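Local coordinates for protein origin of replication complex subunit 1B (PDB 5HH7) that reads the unmodified histone H3 tail through its BAH-PHD cassette, as a subunit of the complex that binds replication origins and as a regulator of transcription, at residues I65-D68 and D69-G72; D90-Q94 and F95-K99; T121-E124 and K125-G129; V194-P197 and K198-S201. All blocks are in the same frame, centred on the assembly; numbering follows the deposited sequence.

Interaction 1. Residues I65-D68 and D69-G72. With ZN (zinc ion), chain D.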
# COMPACT_ATOMS: atom_id res chain seq x y z
N ILE A 65 -0.98 -12.31 13.10
CA ILE A 65 -0.87 -10.86 13.22
C ILE A 65 0.40 -10.32 12.57
O ILE A 65 1.29 -11.08 12.20
CB ILE A 65 -0.94 -10.39 14.69
CG1 ILE A 65 0.21 -10.98 15.50
CG2 ILE A 65 -2.29 -10.76 15.30
CD1 ILE A 65 0.28 -10.46 16.92
N GLU A 66 0.47 -9.00 12.46
CA GLU A 66 1.53 -8.33 11.74
C GLU A 66 2.34 -7.47 12.69
O GLU A 66 1.79 -6.72 13.49
CB GLU A 66 0.90 -7.47 10.64
CG GLU A 66 1.87 -6.61 9.86
CD GLU A 66 1.17 -5.87 8.74
OE1 GLU A 66 0.76 -4.71 8.94
OE2 GLU A 66 1.02 -6.46 7.65
N CYS A 67 3.66 -7.58 12.61
CA CYS A 67 4.53 -6.77 13.45
C CYS A 67 4.57 -5.34 12.95
O CYS A 67 4.75 -5.11 11.75
CB CYS A 67 5.95 -7.36 13.48
SG CYS A 67 7.13 -6.26 14.26
N ASP A 68 4.39 -4.38 13.85
CA ASP A 68 4.43 -2.96 13.49
C ASP A 68 5.73 -2.56 12.79
O ASP A 68 5.73 -1.65 11.97
CB ASP A 68 4.27 -2.07 14.74
CG ASP A 68 2.87 -2.11 15.30
OD1 ASP A 68 1.96 -2.58 14.59
OD2 ASP A 68 2.68 -1.65 16.45
N ASP A 69 6.82 -3.24 13.14
CA ASP A 69 8.14 -2.84 12.65
C ASP A 69 8.56 -3.54 11.36
O ASP A 69 8.75 -2.90 10.33
CB ASP A 69 9.21 -3.02 13.73
CG ASP A 69 9.16 -1.94 14.79
OD1 ASP A 69 8.42 -0.95 14.57
OD2 ASP A 69 9.86 -2.06 15.82
N CYS A 70 8.70 -4.87 11.42
CA CYS A 70 9.19 -5.64 10.28
C CYS A 70 8.06 -6.05 9.34
O CYS A 70 8.33 -6.54 8.24
CB CYS A 70 9.95 -6.88 10.76
SG CYS A 70 8.89 -8.29 11.17
N LEU A 71 6.82 -5.87 9.77
CA LEU A 71 5.64 -6.26 8.99
C LEU A 71 5.56 -7.75 8.69
O LEU A 71 4.81 -8.17 7.81
CB LEU A 71 5.53 -5.44 7.70
CG LEU A 71 5.28 -3.94 7.90
CD1 LEU A 71 5.12 -3.24 6.55
CD2 LEU A 71 4.05 -3.72 8.77
N GLY A 72 6.31 -8.56 9.44
CA GLY A 72 6.25 -10.00 9.29
C GLY A 72 4.98 -10.56 9.90
O GLY A 72 4.33 -9.91 10.73
ZN ZN D . 9.22 -7.66 13.72
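Cys67 and Cys70 bind one zinc ion from the two ends of a tight turn, the Cys-X-X-Cys zinc knuckle of a PHD finger. Cys67 SG and Cys70 SG each lie 2.6 Å from the zinc, and Cys93 and Cys96 complete the tetrahedral site. The Cys67 sulfur stands anti to its own backbone N (chi1 170°), which turns it inward, to where two main-chain N-H groups point at it. Asp69 N donates to Cys67 SG at 3.2 Å, and Cys70 N to the same sulfur at 3.5 Å along a nearly straight line (161°). Gly72 N gives Cys70 SG a weak bond of its own.

Backbone bonds fix the turn that presents these donors. Cys67 N meets Gly72 O at 3.1 Å, in the carbonyl plane, while Leu71 N returns a weak bond to Cys67 O. Leu71 takes a left-handed backbone conformation to let the chain double back. Its side chain lies alongside that of Glu66, pointing the same way, with Leu71 CD2 3.4 Å from Glu66 OE1. The Glu66 carboxylate itself is held by Arg172 and by a basic side chain of the bound H3 peptide, and Leu71 O accepts a hydrogen bond from a basic side chain of the peptide.

The N-H groups directed at the thiolates probably disperse their negative charge and so steady the zinc site. The same turn also offers the Glu66 carboxylate and the Leu71 carbonyl, consistent with its place in the H3-binding region.

Interaction 2. Residues D90-Q94 and F95-K99; sequences DWICQ and FCEVK. With ZN (zinc ion), chain D.
Cys93 and Cys96 grip the zinc from the first turn of helix 94-98, each sulfur 2.6 Å from the metal: Cys93 SG from the N-cap position, Cys96 SG from within the helix. Their torsions differ accordingly. The Cys93 sulfur sits between its backbone N and carbonyl carbon (chi1 77°), where it curls back over the helix start and accepts Cys96 N at 3.5 Å, a capping bond made by a thiolate in place of the usual hydroxyl or carboxylate. Cys96 turns its sulfur the other way (chi1 -77°), beside its own N, to reach the same ion.

Phe95 lies next to this pair. Cys93 SG comes up at the edge of its ring, 5.3 Å from the Phe95 ring centroid, a sulfur-aromatic contact. One face of the ring receives the CG of Gln94 in a CH-pi contact, CG lying 4.2 Å from the Phe95 centroid. Gln94 then bends at its second torsion; the two side chains point the same way, with amide and ring planes 28° apart.

Ile92 turns its branched side chain toward the helix, and its CD1 rests against the backbone at Glu97, 3.9 Å from Glu97 N. Glu97 N bonds to Cys93 O at 3.0 Å, and Val98 N to Gln94 O, completing the turn.

The short helix follows the loop that leaves strand 73-75 and closes the PHD finger: Cys96 packs on Asp69 and Cys70 of the zinc knuckle, Ile92 touches Asp69, and Gln94 reaches Ile55, while Trp91, before the helix, packs on an apolar side chain of the histone peptide.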
# COMPACT_ATOMS: atom_id res chain seq x y z
N ASP A 90 -0.26 -1.01 19.69
CA ASP A 90 1.13 -1.29 19.33
C ASP A 90 1.56 -2.72 19.63
O ASP A 90 1.29 -3.26 20.70
CB ASP A 90 2.07 -0.32 20.05
CG ASP A 90 1.81 1.14 19.70
OD1 ASP A 90 1.01 1.40 18.78
OD2 ASP A 90 2.41 2.02 20.35
N TRP A 91 2.25 -3.33 18.67
CA TRP A 91 2.84 -4.64 18.88
C TRP A 91 4.00 -4.88 17.93
O TRP A 91 3.88 -4.65 16.72
CB TRP A 91 1.81 -5.76 18.71
CG TRP A 91 2.37 -7.12 19.00
CD1 TRP A 91 2.46 -7.73 20.22
CD2 TRP A 91 2.93 -8.04 18.05
NE1 TRP A 91 3.03 -8.98 20.08
CE2 TRP A 91 3.33 -9.19 18.76
CE3 TRP A 91 3.12 -8.00 16.66
CZ2 TRP A 91 3.92 -10.29 18.14
CZ3 TRP A 91 3.70 -9.09 16.05
CH2 TRP A 91 4.09 -10.22 16.78
N ILE A 92 5.13 -5.32 18.47
CA ILE A 92 6.25 -5.77 17.66
C ILE A 92 6.66 -7.17 18.08
O ILE A 92 6.41 -7.58 19.22
CB ILE A 92 7.46 -4.82 17.76
CG1 ILE A 92 7.99 -4.77 19.19
CG2 ILE A 92 7.09 -3.43 17.26
CD1 ILE A 92 9.29 -4.00 19.33
N CYS A 93 7.28 -7.90 17.17
CA CYS A 93 7.64 -9.28 17.44
C CYS A 93 8.92 -9.37 18.26
O CYS A 93 9.56 -8.35 18.54
CB CYS A 93 7.81 -10.05 16.14
SG CYS A 93 9.37 -9.70 15.32
N GLN A 94 9.29 -10.59 18.63
CA GLN A 94 10.46 -10.83 19.47
C GLN A 94 11.76 -10.42 18.79
O GLN A 94 12.69 -9.94 19.45
CB GLN A 94 10.53 -12.30 19.89
CG GLN A 94 10.41 -13.28 18.74
CD GLN A 94 9.16 -14.13 18.82
OE1 GLN A 94 8.09 -13.65 19.16
NE2 GLN A 94 9.31 -15.42 18.51
N PHE A 95 11.83 -10.60 17.48
CA PHE A 95 13.04 -10.27 16.73
C PHE A 95 13.29 -8.77 16.69
O PHE A 95 14.43 -8.32 16.80
CB PHE A 95 12.97 -10.84 15.31
CG PHE A 95 12.87 -12.34 15.27
CD1 PHE A 95 13.97 -13.12 15.54
CD2 PHE A 95 11.67 -12.96 14.97
CE1 PHE A 95 13.89 -14.50 15.51
CE2 PHE A 95 11.57 -14.33 14.93
CZ PHE A 95 12.69 -15.11 15.21
N CYS A 96 12.22 -7.99 16.55
CA CYS A 96 12.34 -6.54 16.55
C CYS A 96 12.51 -6.00 17.96
O CYS A 96 13.04 -4.91 18.16
CB CYS A 96 11.15 -5.89 15.85
SG CYS A 96 11.25 -6.00 14.05
N GLU A 97 12.04 -6.77 18.94
CA GLU A 97 12.27 -6.46 20.35
C GLU A 97 13.76 -6.47 20.66
O GLU A 97 14.30 -5.52 21.24
CB GLU A 97 11.54 -7.48 21.24
CG GLU A 97 10.32 -6.94 21.95
CD GLU A 97 9.37 -8.03 22.41
OE1 GLU A 97 9.84 -9.15 22.73
OE2 GLU A 97 8.15 -7.78 22.44
N VAL A 98 14.42 -7.55 20.24
CA VAL A 98 15.86 -7.73 20.44
C VAL A 98 16.67 -6.67 19.67
O VAL A 98 17.82 -6.41 20.01
CB VAL A 98 16.29 -9.17 20.04
CG1 VAL A 98 17.79 -9.38 20.16
CG2 VAL A 98 15.54 -10.19 20.89
N LYS A 99 16.00 -6.06 18.69
CA LYS A 99 16.47 -5.01 17.74
C LYS A 99 16.55 -5.57 16.32
O LYS A 99 16.28 -4.87 15.35
CB LYS A 99 17.81 -4.33 18.11
CG LYS A 99 17.81 -3.47 19.38
CD LYS A 99 16.67 -2.48 19.45
CE LYS A 99 16.76 -1.70 20.75
NZ LYS A 99 17.04 -2.61 21.90
ZN ZN D . 9.22 -7.66 13.72

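Interaction 3. Residues T121-E124 and K125-G129; sequences TMRE and KLLSG
Lys125, Leu126 and Leu127 each donate a backbone N-H to the carbonyl four residues earlier, with Lys125 N 3.0 Å from Thr121 O, Leu126 N 2.9 Å from Met122 O and Leu127 N 3.0 Å from Arg123 O, making a short but regular helix. Thr121 caps its start: OG1 accepts Glu124 N at 3.1 Å, and Asp208 also bonds that hydroxyl. The helix ends in a Schellman motif, in which Gly129 takes a positive phi that glycine adopts with ease and its N meets Leu126 O at 2.9 Å.

Among the side chains, Arg123 and Leu127 cross at a slant one turn apart, with Arg123 CG 4.0 Å from Leu127 CD1. The same methyl lies at the edge of the guanidinium, near its plane, while Thr121 OG1 stands above one face. Arg123 leaves its backbone with CG anti to N (chi1 157°), then bends twice to bring NH1 to Asp208 and Glu51. Lys125 instead runs extended, its CG 3.4 Å from Thr121 O, and carries its ammonium away from the first turn. Leu126 and Leu127 suit the side that packs on Phe211 of the BAH sheet.

Two carboxylates at NH1 probably neutralise the buried arginine charge, which lies close to a basic side chain of the peptide. By pairing with both Glu51 and Asp208, which lie in separate H3-binding regions, Arg123 ties the PHD and BAH parts together beside the peptide.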
# COMPACT_ATOMS: atom_id res chain seq x y z
N THR A 121 5.18 -9.84 -1.34
CA THR A 121 3.87 -9.27 -1.64
C THR A 121 4.03 -7.95 -2.37
O THR A 121 5.11 -7.36 -2.38
CB THR A 121 3.03 -9.05 -0.37
OG1 THR A 121 3.61 -7.99 0.41
CG2 THR A 121 2.97 -10.32 0.47
N MET A 122 2.95 -7.48 -2.98
CA MET A 122 2.94 -6.22 -3.71
C MET A 122 3.23 -5.05 -2.76
O MET A 122 3.92 -4.10 -3.12
CB MET A 122 1.59 -6.04 -4.40
CG MET A 122 1.58 -5.05 -5.53
SD MET A 122 0.28 -5.43 -6.72
CE MET A 122 0.93 -6.92 -7.47
N ARG A 123 2.68 -5.13 -1.55
CA ARG A 123 2.94 -4.13 -0.52
C ARG A 123 4.41 -4.11 -0.13
O ARG A 123 5.01 -3.04 0.05
CB ARG A 123 2.07 -4.40 0.71
CG ARG A 123 2.60 -3.82 2.01
CD ARG A 123 2.73 -4.92 3.05
NE ARG A 123 4.11 -5.25 3.36
CZ ARG A 123 4.53 -6.42 3.81
NH1 ARG A 123 3.68 -7.43 4.01
NH2 ARG A 123 5.81 -6.60 4.06
N GLU A 124 5.01 -5.29 -0.01
CA GLU A 124 6.42 -5.40 0.30
C GLU A 124 7.27 -4.75 -0.79
O GLU A 124 8.24 -4.04 -0.51
CB GLU A 124 6.81 -6.87 0.50
CG GLU A 124 8.21 -7.07 1.04
CD GLU A 124 8.52 -8.53 1.34
OE1 GLU A 124 7.58 -9.36 1.32
OE2 GLU A 124 9.70 -8.85 1.59
N LYS A 125 6.90 -4.98 -2.05
CA LYS A 125 7.61 -4.39 -3.18
C LYS A 125 7.49 -2.87 -3.17
O LYS A 125 8.45 -2.16 -3.46
CB LYS A 125 7.09 -4.95 -4.50
CG LYS A 125 7.35 -6.44 -4.72
CD LYS A 125 6.84 -6.87 -6.09
CE LYS A 125 6.74 -8.38 -6.19
NZ LYS A 125 6.15 -8.81 -7.50
N LEU A 126 6.30 -2.38 -2.85
CA LEU A 126 6.07 -0.94 -2.80
C LEU A 126 6.97 -0.29 -1.76
O LEU A 126 7.66 0.69 -2.04
CB LEU A 126 4.61 -0.63 -2.47
CG LEU A 126 4.33 0.87 -2.27
CD1 LEU A 126 4.54 1.62 -3.58
CD2 LEU A 126 2.93 1.10 -1.72
N LEU A 127 6.97 -0.86 -0.56
CA LEU A 127 7.69 -0.28 0.56
C LEU A 127 9.21 -0.43 0.43
O LEU A 127 9.96 0.20 1.18
CB LEU A 127 7.19 -0.86 1.88
CG LEU A 127 5.71 -0.57 2.17
CD1 LEU A 127 5.25 -1.17 3.50
CD2 LEU A 127 5.42 0.94 2.13
N SER A 128 9.66 -1.25 -0.51
CA SER A 128 11.08 -1.38 -0.77
C SER A 128 11.47 -0.59 -2.02
O SER A 128 12.62 -0.64 -2.46
CB SER A 128 11.48 -2.85 -0.92
OG SER A 128 10.92 -3.41 -2.09
N GLY A 129 10.50 0.12 -2.59
CA GLY A 129 10.74 0.95 -3.76
C GLY A 129 10.85 0.19 -5.06
O GLY A 129 11.47 0.67 -6.02

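Interaction 4. Residues V194-P197 and K198-S201; sequences VKCP and KEFS
Glu199 is tied back to the end of strand 188-195 through two waters that share one carboxylate oxygen. One water gives a hydrogen bond to Glu199 OE1 at 2.8 Å and accepts Lys195 NZ at 3.1 Å. The other donates to the same Glu199 OE1 at 2.6 Å and accepts Cys196 N at 2.9 Å. The charged atoms of Lys195 and Glu199 are not in contact; a water bridges them, and their opposite charges probably add a weak attraction. The main chain adds a bond from Glu199 N to Cys196 O, 3.0 Å long; the donor stands above the carbonyl plane and off its lone pairs. A weak bond joins Phe200 N to Pro197 O.

Cys196 folds its sulfur between its own N and carbonyl carbon (chi1 70°), bringing it against the aliphatic part of Glu199, with Cys196 SG 3.7 Å from Glu199 CG. Glu199 then continues extended, which carries its carboxylate out to the waters. Lys195 CB points toward the helix and lies 3.8 Å from Phe200 CA, near the plane of the Phe200 ring at its edge. That ring leads away to Leu212 and Leu170. Pro197, which has no N-H to donate, suits the first turn of a helix, where N-H groups have no carbonyl of the helix to bond, and touches Glu214.

The bend turns strand 188-195 into the brief, weakly bonded helix 197-200, the connecting element of a beta-alpha-beta crossover to the parallel strand 210-218 within the BAH domain.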
# COMPACT_ATOMS: atom_id res chain seq x y z
N VAL A 194 -5.61 3.51 0.50
CA VAL A 194 -4.86 4.51 1.24
C VAL A 194 -5.78 5.29 2.16
O VAL A 194 -6.76 5.89 1.72
CB VAL A 194 -4.14 5.48 0.29
CG1 VAL A 194 -3.38 6.51 1.09
CG2 VAL A 194 -3.20 4.72 -0.63
N LYS A 195 -5.48 5.27 3.46
CA LYS A 195 -6.37 5.82 4.47
C LYS A 195 -5.84 7.13 5.04
O LYS A 195 -4.64 7.28 5.26
CB LYS A 195 -6.56 4.82 5.61
CG LYS A 195 -7.02 3.44 5.18
CD LYS A 195 -8.46 3.48 4.67
CE LYS A 195 -8.95 2.09 4.31
NZ LYS A 195 -10.35 2.11 3.81
N CYS A 196 -6.75 8.06 5.30
CA CYS A 196 -6.42 9.27 6.05
C CYS A 196 -6.22 8.85 7.51
O CYS A 196 -6.65 7.77 7.90
CB CYS A 196 -7.54 10.30 5.91
SG CYS A 196 -9.06 9.88 6.78
N PRO A 197 -5.56 9.71 8.32
CA PRO A 197 -5.25 9.33 9.70
C PRO A 197 -6.47 8.92 10.50
O PRO A 197 -6.39 8.00 11.31
CB PRO A 197 -4.66 10.61 10.29
CG PRO A 197 -4.13 11.34 9.15
CD PRO A 197 -5.02 11.03 7.98
N LYS A 198 -7.59 9.59 10.27
CA LYS A 198 -8.82 9.32 11.02
C LYS A 198 -9.37 7.91 10.79
O LYS A 198 -10.15 7.41 11.60
CB LYS A 198 -9.89 10.35 10.66
CG LYS A 198 -10.13 11.41 11.72
CD LYS A 198 -8.85 12.13 12.10
CE LYS A 198 -9.15 13.36 12.95
NZ LYS A 198 -10.04 14.33 12.26
N GLU A 199 -8.96 7.28 9.69
CA GLU A 199 -9.52 5.98 9.32
C GLU A 199 -8.50 4.85 9.26
O GLU A 199 -8.87 3.69 9.05
CB GLU A 199 -10.26 6.10 7.98
CG GLU A 199 -11.33 7.17 7.98
CD GLU A 199 -12.05 7.27 6.64
OE1 GLU A 199 -11.63 6.59 5.69
OE2 GLU A 199 -13.03 8.04 6.56
N PHE A 200 -7.23 5.17 9.47
CA PHE A 200 -6.18 4.17 9.34
C PHE A 200 -6.23 3.06 10.40
O PHE A 200 -6.18 1.88 10.06
CB PHE A 200 -4.78 4.81 9.33
CG PHE A 200 -3.66 3.82 9.22
CD1 PHE A 200 -3.43 3.13 8.04
CD2 PHE A 200 -2.84 3.56 10.31
CE1 PHE A 200 -2.41 2.21 7.94
CE2 PHE A 200 -1.81 2.63 10.22
CZ PHE A 200 -1.59 1.96 9.03
N SER A 201 -6.33 3.44 11.67
CA SER A 201 -6.29 2.45 12.74
C SER A 201 -7.48 1.50 12.68
O SER A 201 -7.37 0.32 13.03
CB SER A 201 -6.19 3.12 14.12
OG SER A 201 -7.45 3.61 14.53
O HOH W 1 -12.04 3.81 5.78
O HOH W 2 -9.50 7.41 4.47

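In the fold
Interactions 1 and 2 build one zinc site from separate parts of the PHD finger: each gives two cysteines, and Asp68 OD2 bonds Trp91 N across them at 2.8 Å. Interaction 1 is the more buried of the two, while interaction 2 lies at the surface. Interaction 3, in the BAH range, is also partly buried and meets interaction 1 through Leu71 and Leu127, so the zinc knuckle leans directly on the helix. Interaction 4, another surface contact, is about 19 Å from interaction 3 between centres and touches none of the others. Metal and thiolate chemistry thus gives way to helix capping and ion pairs, then to water-mediated links at the solvent-facing crossover.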